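PDB 2YVU: probable adenylyl-sulfate kinase from Aeropyrum pernix, which probably catalyses the ATP-dependent phosphorylation of adenosine 5'-phosphosulfate to 3'-phosphoadenylyl sulfate, the activated form of sulfate. Local coordinates for residues A[16-21]-A[87-92]; A[113-118]-A[158-163]. One frame throughout, in Å; residues are numbered along the deposited sequence.

Contact 1: A[16-21]-A[87-92]; sequences VWLTGL and IVICSF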
ATOM      1  N   VAL A  16      -4.497  10.808  -8.610  1.00 25.42           N
ATOM      2  CA  VAL A  16      -4.168  12.199  -8.827  1.00 27.36           C
ATOM      3  C   VAL A  16      -2.795  12.344  -8.179  1.00 28.66           C
ATOM      4  O   VAL A  16      -2.654  12.173  -6.960  1.00 30.38           O
ATOM      5  CB  VAL A  16      -5.179  13.139  -8.131  1.00 19.81           C
ATOM      6  CG1 VAL A  16      -4.776  14.578  -8.373  1.00 22.85           C
ATOM      7  CG2 VAL A  16      -6.572  12.851  -8.617  1.00 27.27           C
ATOM      8  N   TRP A  17      -1.792  12.640  -8.998  1.00 26.56           N
ATOM      9  CA  TRP A  17      -0.414  12.767  -8.538  1.00 22.80           C
ATOM     10  C   TRP A  17       0.080  14.207  -8.473  1.00 31.37           C
ATOM     11  O   TRP A  17       0.411  14.812  -9.511  1.00 26.20           O
ATOM     12  CB  TRP A  17       0.497  11.947  -9.450  1.00 22.16           C
ATOM     13  CG  TRP A  17       1.887  11.771  -8.917  1.00 19.62           C
ATOM     14  CD1 TRP A  17       2.949  12.629  -9.073  1.00 27.06           C
ATOM     15  CD2 TRP A  17       2.338  10.730  -8.048  1.00 21.73           C
ATOM     16  NE1 TRP A  17       4.033  12.183  -8.343  1.00 24.33           N
ATOM     17  CE2 TRP A  17       3.681  11.026  -7.697  1.00 24.61           C
ATOM     18  CE3 TRP A  17       1.738   9.572  -7.521  1.00 22.00           C
ATOM     19  CZ2 TRP A  17       4.422  10.220  -6.837  1.00 23.63           C
ATOM     20  CZ3 TRP A  17       2.478   8.775  -6.672  1.00 23.68           C
ATOM     21  CH2 TRP A  17       3.809   9.102  -6.334  1.00 22.66           C
ATOM     22  N   LEU A  18       0.146  14.780  -7.266  1.00 21.67           N
ATOM     23  CA  LEU A  18       0.603  16.161  -7.190  1.00 25.53           C
ATOM     24  C   LEU A  18       2.127  16.201  -7.151  1.00 31.72           C
ATOM     25  O   LEU A  18       2.754  15.567  -6.302  1.00 28.33           O
ATOM     26  CB  LEU A  18       0.028  16.844  -5.955  1.00 25.22           C
ATOM     27  CG  LEU A  18      -1.495  16.741  -5.765  1.00 38.30           C
ATOM     28  CD1 LEU A  18      -1.847  17.099  -4.331  1.00 39.63           C
ATOM     29  CD2 LEU A  18      -2.217  17.649  -6.728  1.00 25.07           C
ATOM     30  N   THR A  19       2.734  16.944  -8.066  1.00 29.92           N
ATOM     31  CA  THR A  19       4.182  17.042  -8.065  1.00 29.61           C
ATOM     32  C   THR A  19       4.571  18.521  -8.001  1.00 32.62           C
ATOM     33  O   THR A  19       3.952  19.382  -8.646  1.00 28.30           O
ATOM     34  CB  THR A  19       4.807  16.361  -9.325  1.00 30.06           C
ATOM     35  OG1 THR A  19       6.223  16.563  -9.332  1.00 30.14           O
ATOM     36  CG2 THR A  19       4.222  16.942 -10.600  1.00 26.42           C
ATOM     37  N   GLY A  20       5.589  18.808  -7.197  1.00 25.80           N
ATOM     38  CA  GLY A  20       6.044  20.165  -7.032  1.00 28.99           C
ATOM     39  C   GLY A  20       7.071  20.226  -5.918  1.00 31.71           C
ATOM     40  O   GLY A  20       7.312  19.232  -5.241  1.00 30.39           O
ATOM     41  N   LEU A  21       7.670  21.396  -5.734  1.00 30.83           N
ATOM     42  CA  LEU A  21       8.690  21.589  -4.720  1.00 33.23           C
ATOM     43  C   LEU A  21       8.132  21.536  -3.315  1.00 32.41           C
ATOM     44  O   LEU A  21       6.957  21.836  -3.090  1.00 26.13           O
ATOM     45  CB  LEU A  21       9.380  22.954  -4.918  1.00 29.23           C
ATOM     46  CG  LEU A  21      10.294  23.165  -6.131  1.00 39.37           C
ATOM     47  CD1 LEU A  21      10.683  24.642  -6.228  1.00 39.59           C
ATOM     48  CD2 LEU A  21      11.528  22.288  -6.014  1.00 34.98           C
ATOM     49  N   ILE A  87     -10.460   6.894  -5.166  1.00 26.51           N
ATOM     50  CA  ILE A  87      -9.824   8.054  -5.771  1.00 25.07           C
ATOM     51  C   ILE A  87      -8.577   8.262  -4.915  1.00 24.72           C
ATOM     52  O   ILE A  87      -8.680   8.591  -3.730  1.00 22.32           O
ATOM     53  CB  ILE A  87     -10.735   9.303  -5.691  1.00 24.56           C
ATOM     54  CG1 ILE A  87     -11.968   9.108  -6.601  1.00 25.13           C
ATOM     55  CG2 ILE A  87      -9.937  10.556  -6.109  1.00 22.47           C
ATOM     56  CD1 ILE A  87     -12.997  10.250  -6.529  1.00 28.34           C
ATOM     57  N   VAL A  88      -7.402   8.055  -5.504  1.00 21.51           N
ATOM     58  CA  VAL A  88      -6.165   8.176  -4.743  1.00 23.49           C
ATOM     59  C   VAL A  88      -5.459   9.472  -5.031  1.00 26.75           C
ATOM     60  O   VAL A  88      -5.016   9.699  -6.153  1.00 25.40           O
ATOM     61  CB  VAL A  88      -5.211   7.047  -5.077  1.00 19.22           C
ATOM     62  CG1 VAL A  88      -4.025   7.020  -4.051  1.00 18.68           C
ATOM     63  CG2 VAL A  88      -5.984   5.735  -5.087  1.00 19.10           C
ATOM     64  N   ILE A  89      -5.376  10.331  -4.026  1.00 21.81           N
ATOM     65  CA  ILE A  89      -4.701  11.614  -4.208  1.00 23.04           C
ATOM     66  C   ILE A  89      -3.307  11.506  -3.595  1.00 25.44           C
ATOM     67  O   ILE A  89      -3.150  11.253  -2.389  1.00 24.88           O
ATOM     68  CB  ILE A  89      -5.521  12.750  -3.564  1.00 26.64           C
ATOM     69  CG1 ILE A  89      -6.922  12.784  -4.205  1.00 23.79           C
ATOM     70  CG2 ILE A  89      -4.831  14.099  -3.782  1.00 26.14           C
ATOM     71  CD1 ILE A  89      -7.965  13.531  -3.360  1.00 26.38           C
ATOM     72  N   CYS A  90      -2.288  11.672  -4.433  1.00 25.29           N
ATOM     73  CA  CYS A  90      -0.910  11.543  -3.972  1.00 22.81           C
ATOM     74  C   CYS A  90      -0.113  12.840  -3.938  1.00 24.10           C
ATOM     75  O   CYS A  90      -0.157  13.631  -4.877  1.00 26.06           O
ATOM     76  CB  CYS A  90      -0.154  10.542  -4.851  1.00 21.48           C
ATOM     77  SG  CYS A  90      -0.789   8.894  -4.852  1.00 25.65           S
ATOM     78  N   SER A  91       0.637  13.033  -2.858  1.00 20.06           N
ATOM     79  CA  SER A  91       1.472  14.215  -2.698  1.00 24.19           C
ATOM     80  C   SER A  91       2.835  13.764  -2.216  1.00 29.64           C
ATOM     81  O   SER A  91       3.039  13.504  -1.021  1.00 29.57           O
ATOM     82  CB  SER A  91       0.891  15.176  -1.665  1.00 27.79           C
ATOM     83  OG  SER A  91       1.786  16.263  -1.529  1.00 33.37           O
ATOM     84  N   PHE A  92       3.776  13.665  -3.141  1.00 31.26           N
ATOM     85  CA  PHE A  92       5.095  13.199  -2.770  1.00 36.23           C
ATOM     86  C   PHE A  92       6.232  14.027  -3.323  1.00 41.70           C
ATOM     87  O   PHE A  92       6.038  14.868  -4.193  1.00 43.29           O
ATOM     88  CB  PHE A  92       5.285  11.754  -3.233  1.00 34.33           C
ATOM     89  CG  PHE A  92       4.499  10.768  -2.445  1.00 33.24           C
ATOM     90  CD1 PHE A  92       3.228  10.391  -2.854  1.00 23.74           C
ATOM     91  CD2 PHE A  92       5.011  10.255  -1.255  1.00 27.59           C
ATOM     92  CE1 PHE A  92       2.465   9.508  -2.090  1.00 25.32           C
ATOM     93  CE2 PHE A  92       4.256   9.369  -0.478  1.00 32.67           C
ATOM     94  CZ  PHE A  92       2.980   8.992  -0.898  1.00 28.51           C
TER
HETATM   95  O   HOH W   1       7.542  16.254  -6.718  1.00 19.69           O

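Contact 2: A[113-118]-A[158-163]; sequences PFLEIY and NPQLVL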
ATOM      1  N   PRO A 113      -6.656   5.896 -14.893  1.00 28.75           N
ATOM      2  CA  PRO A 113      -6.296   7.255 -15.291  1.00 35.45           C
ATOM      3  C   PRO A 113      -5.271   7.812 -14.299  1.00 36.53           C
ATOM      4  O   PRO A 113      -5.439   7.660 -13.089  1.00 27.00           O
ATOM      5  CB  PRO A 113      -7.619   8.001 -15.207  1.00 28.62           C
ATOM      6  CG  PRO A 113      -8.604   6.937 -15.551  1.00 30.84           C
ATOM      7  CD  PRO A 113      -8.112   5.762 -14.758  1.00 33.17           C
ATOM      8  N   PHE A 114      -4.215   8.440 -14.810  1.00 30.39           N
ATOM      9  CA  PHE A 114      -3.185   9.006 -13.947  1.00 27.90           C
ATOM     10  C   PHE A 114      -3.059  10.486 -14.277  1.00 31.38           C
ATOM     11  O   PHE A 114      -2.563  10.853 -15.343  1.00 34.39           O
ATOM     12  CB  PHE A 114      -1.853   8.276 -14.170  1.00 25.79           C
ATOM     13  CG  PHE A 114      -0.728   8.754 -13.274  1.00 28.42           C
ATOM     14  CD1 PHE A 114       0.145   9.761 -13.694  1.00 24.17           C
ATOM     15  CD2 PHE A 114      -0.524   8.174 -12.024  1.00 25.44           C
ATOM     16  CE1 PHE A 114       1.208  10.172 -12.887  1.00 26.54           C
ATOM     17  CE2 PHE A 114       0.538   8.578 -11.200  1.00 28.09           C
ATOM     18  CZ  PHE A 114       1.407   9.576 -11.630  1.00 23.16           C
ATOM     19  N   LEU A 115      -3.513  11.333 -13.360  1.00 23.06           N
ATOM     20  CA  LEU A 115      -3.468  12.776 -13.578  1.00 27.79           C
ATOM     21  C   LEU A 115      -2.280  13.436 -12.893  1.00 27.88           C
ATOM     22  O   LEU A 115      -2.261  13.596 -11.672  1.00 30.59           O
ATOM     23  CB  LEU A 115      -4.763  13.432 -13.075  1.00 21.17           C
ATOM     24  CG  LEU A 115      -6.048  12.832 -13.639  1.00 38.31           C
ATOM     25  CD1 LEU A 115      -7.276  13.444 -12.978  1.00 36.47           C
ATOM     26  CD2 LEU A 115      -6.058  13.055 -15.126  1.00 33.56           C
ATOM     27  N   GLU A 116      -1.292  13.827 -13.684  1.00 28.17           N
ATOM     28  CA  GLU A 116      -0.107  14.480 -13.155  1.00 28.36           C
ATOM     29  C   GLU A 116      -0.398  15.977 -13.046  1.00 29.34           C
ATOM     30  O   GLU A 116      -0.549  16.682 -14.049  1.00 28.12           O
ATOM     31  CB  GLU A 116       1.078  14.209 -14.072  1.00 25.79           C
ATOM     32  CG  GLU A 116       2.395  14.793 -13.609  1.00 29.54           C
ATOM     33  CD  GLU A 116       3.571  14.170 -14.351  1.00 33.26           C
ATOM     34  OE1 GLU A 116       3.359  13.620 -15.444  1.00 34.88           O
ATOM     35  OE2 GLU A 116       4.705  14.226 -13.848  1.00 28.24           O
ATOM     36  N   ILE A 117      -0.494  16.440 -11.810  1.00 22.79           N
ATOM     37  CA  ILE A 117      -0.815  17.829 -11.506  1.00 24.81           C
ATOM     38  C   ILE A 117       0.416  18.598 -11.050  1.00 27.37           C
ATOM     39  O   ILE A 117       0.995  18.312  -9.988  1.00 24.86           O
ATOM     40  CB  ILE A 117      -1.861  17.893 -10.373  1.00 27.14           C
ATOM     41  CG1 ILE A 117      -3.015  16.940 -10.699  1.00 25.33           C
ATOM     42  CG2 ILE A 117      -2.262  19.362 -10.094  1.00 19.70           C
ATOM     43  CD1 ILE A 117      -3.775  17.250 -12.016  1.00 22.00           C
ATOM     44  N   TYR A 118       0.803  19.594 -11.833  1.00 28.21           N
ATOM     45  CA  TYR A 118       1.964  20.391 -11.472  1.00 27.68           C
ATOM     46  C   TYR A 118       1.581  21.578 -10.593  1.00 28.09           C
ATOM     47  O   TYR A 118       0.915  22.517 -11.042  1.00 28.04           O
ATOM     48  CB  TYR A 118       2.696  20.860 -12.742  1.00 25.60           C
ATOM     49  CG  TYR A 118       3.916  21.740 -12.496  1.00 29.64           C
ATOM     50  CD1 TYR A 118       4.727  21.563 -11.375  1.00 35.86           C
ATOM     51  CD2 TYR A 118       4.289  22.710 -13.419  1.00 32.71           C
ATOM     52  CE1 TYR A 118       5.891  22.337 -11.178  1.00 33.00           C
ATOM     53  CE2 TYR A 118       5.448  23.484 -13.235  1.00 31.69           C
ATOM     54  CZ  TYR A 118       6.240  23.291 -12.113  1.00 33.87           C
ATOM     55  OH  TYR A 118       7.370  24.073 -11.926  1.00 37.59           O
ATOM     56  N   ASN A 158       4.349  17.364 -19.937  1.00 46.74           N
ATOM     57  CA  ASN A 158       2.947  17.527 -20.273  1.00 48.49           C
ATOM     58  C   ASN A 158       2.043  17.082 -19.138  1.00 42.53           C
ATOM     59  O   ASN A 158       1.539  15.965 -19.135  1.00 39.65           O
ATOM     60  CB  ASN A 158       2.621  16.736 -21.538  1.00 58.32           C
ATOM     61  CG  ASN A 158       1.973  17.594 -22.593  1.00 61.22           C
ATOM     62  OD1 ASN A 158       0.757  17.811 -22.582  1.00 60.75           O
ATOM     63  ND2 ASN A 158       2.789  18.119 -23.499  1.00 68.56           N
ATOM     64  N   PRO A 159       1.840  17.960 -18.144  1.00 34.73           N
ATOM     65  CA  PRO A 159       0.989  17.659 -16.991  1.00 30.96           C
ATOM     66  C   PRO A 159      -0.479  17.718 -17.379  1.00 32.51           C
ATOM     67  O   PRO A 159      -0.842  18.333 -18.368  1.00 28.00           O
ATOM     68  CB  PRO A 159       1.349  18.758 -16.018  1.00 23.85           C
ATOM     69  CG  PRO A 159       1.528  19.916 -16.939  1.00 30.19           C
ATOM     70  CD  PRO A 159       2.388  19.322 -18.040  1.00 26.14           C
ATOM     71  N   GLN A 160      -1.339  17.081 -16.610  1.00 30.22           N
ATOM     72  CA  GLN A 160      -2.739  17.156 -16.964  1.00 31.12           C
ATOM     73  C   GLN A 160      -3.311  18.480 -16.482  1.00 30.70           C
ATOM     74  O   GLN A 160      -4.407  18.882 -16.887  1.00 26.35           O
ATOM     75  CB  GLN A 160      -3.499  15.972 -16.385  1.00 31.00           C
ATOM     76  CG  GLN A 160      -3.371  14.699 -17.211  1.00 26.31           C
ATOM     77  CD  GLN A 160      -1.926  14.259 -17.473  1.00 35.80           C
ATOM     78  OE1 GLN A 160      -1.434  14.358 -18.593  1.00 30.99           O
ATOM     79  NE2 GLN A 160      -1.255  13.756 -16.449  1.00 23.54           N
ATOM     80  N   LEU A 161      -2.561  19.190 -15.643  1.00 24.50           N
ATOM     81  CA  LEU A 161      -3.063  20.473 -15.164  1.00 24.70           C
ATOM     82  C   LEU A 161      -1.944  21.183 -14.418  1.00 23.72           C
ATOM     83  O   LEU A 161      -1.105  20.535 -13.810  1.00 24.57           O
ATOM     84  CB  LEU A 161      -4.255  20.242 -14.215  1.00 27.27           C
ATOM     85  CG  LEU A 161      -5.212  21.394 -13.892  1.00 31.55           C
ATOM     86  CD1 LEU A 161      -6.066  21.648 -15.130  1.00 26.47           C
ATOM     87  CD2 LEU A 161      -6.131  21.043 -12.702  1.00 30.54           C
ATOM     88  N   VAL A 162      -1.955  22.507 -14.449  1.00 22.10           N
ATOM     89  CA  VAL A 162      -0.951  23.314 -13.756  1.00 29.53           C
ATOM     90  C   VAL A 162      -1.654  24.185 -12.732  1.00 30.07           C
ATOM     91  O   VAL A 162      -2.611  24.883 -13.058  1.00 30.94           O
ATOM     92  CB  VAL A 162      -0.195  24.253 -14.719  1.00 29.66           C
ATOM     93  CG1 VAL A 162       0.774  25.143 -13.932  1.00 26.70           C
ATOM     94  CG2 VAL A 162       0.549  23.431 -15.763  1.00 32.51           C
ATOM     95  N   LEU A 163      -1.211  24.127 -11.483  1.00 27.07           N
ATOM     96  CA  LEU A 163      -1.824  24.961 -10.449  1.00 28.90           C
ATOM     97  C   LEU A 163      -0.775  25.999 -10.044  1.00 28.82           C
ATOM     98  O   LEU A 163       0.205  25.684  -9.350  1.00 30.91           O
ATOM     99  CB  LEU A 163      -2.262  24.110  -9.233  1.00 23.52           C
ATOM    100  CG  LEU A 163      -3.328  23.026  -9.506  1.00 25.22           C
ATOM    101  CD1 LEU A 163      -3.683  22.353  -8.202  1.00 22.63           C
ATOM    102  CD2 LEU A 163      -4.592  23.617 -10.152  1.00 23.98           C
TER

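Contact 1: A[16-21]-A[87-92]
The benzo ring of Trp-17 lies against Cys-90 and Phe-92 of segment 87-92. CE3 comes 3.4 Å from Cys-90 CB, and Cys-90 SG makes an oblique sulfur-aromatic contact with the six-membered ring. Further along, Trp-17 CH2 approaches Phe-92 CD1 at 3.8 Å; the ring planes are only 22° apart, yet the centroids are offset enough that little of one ring covers the other. With CG anti to the backbone N (chi1 -168°), the indole leans over the next strand. On the other face, Leu-18 CD1 meets Ile-89 CG2 at 4.3 Å, and Ala-30 of helix 26-39 packs on both. Three backbone bonds set this parallel pairing: Val-16 N to Val-88 O, Cys-90 N to Val-16 O (2.6 Å) and Leu-18 N to Cys-90 O. Beyond the ladder a water bridges Gly-20 N and Phe-92 O. Trp-17 NE1 is hydrogen-bonded to Ser-94 OG, the probable phosphoserine position, and Ser-91 OG to Thr-27 OG1. The pair joins the middle strand of the sheet to its neighbour, as in the P-loop kinase fold, with the probable Walker A loop, which includes Gly-20 and Leu-21, following the C-terminal end of strand 14-19.

Contact 2: A[113-118]-A[158-163]
Ile-117 makes the apolar centre with Leu-161 and Leu-163: its CD1 lies 3.7 Å from Leu-161 CB, the two side chains running side by side and pointing the same way, while its CG2 reaches Leu-163 CD1 at 3.8 Å. CG1 stands anti to the carbonyl carbon (chi1 -49°) and CG2 anti to the backbone N, which gives each leucine its own branch. This is the edge of the five-stranded parallel sheet of a P-loop kinase, where strand 161-164 is outermost within the chain, and helix 170-184 covers the same face through Leu-177 and Leu-180 on Ile-117 and Tyr-176 on both leucines.

The opposite face carries Tyr-118, whose CB packs on Pro-159 CB and whose CD2 sits 4.3 Å from Val-162 CG1. The backbones join in parallel register through Tyr-118 N to Leu-161 O and Leu-163 N to Tyr-118 O, the latter nearly straight at 173°. Ahead of the strand, Gln-160 N bonds to Glu-116 O in the carbonyl plane, though bent to 145°.

At the polar edge the Gln-160 chain bends about its CB-CG bond (chi2) and crosses Leu-115 at about a right angle, bringing its CG 3.8 Å from Leu-115 CD2. An alanine here would be likely to strip away the CG packing on Leu-115 CD2 and leave a gap beside that leucine. The extended Glu-116 side chain carries its carboxylate to salt bridges with Arg-100 and Arg-104 of helix 97-109, while the carbonyl O of Glu-116 also has Pro-159 CB at 3.4 Å.

The two contacts sit side by side in one parallel sheet, their centres about 9 Å apart. Strands 14-19 and 114-120 are neighbours, so the four strands run 87-91, 14-19, 114-120, 161-164 across it. Contact 1 is the buried middle, while contact 2 reaches the outermost strand within the chain on that side. The seam between them is closed by probable hydrogen bonds, Trp-17 N to Leu-115 O and Thr-19 N to Ile-117 O, and by Phe-114 against Trp-17. Along the chain contact 1 is complete before contact 2 begins. Helix 97-109 lies against both. Together the pairings tie the strand leading into the probable ATP-binding loop to one outer strand within the chain.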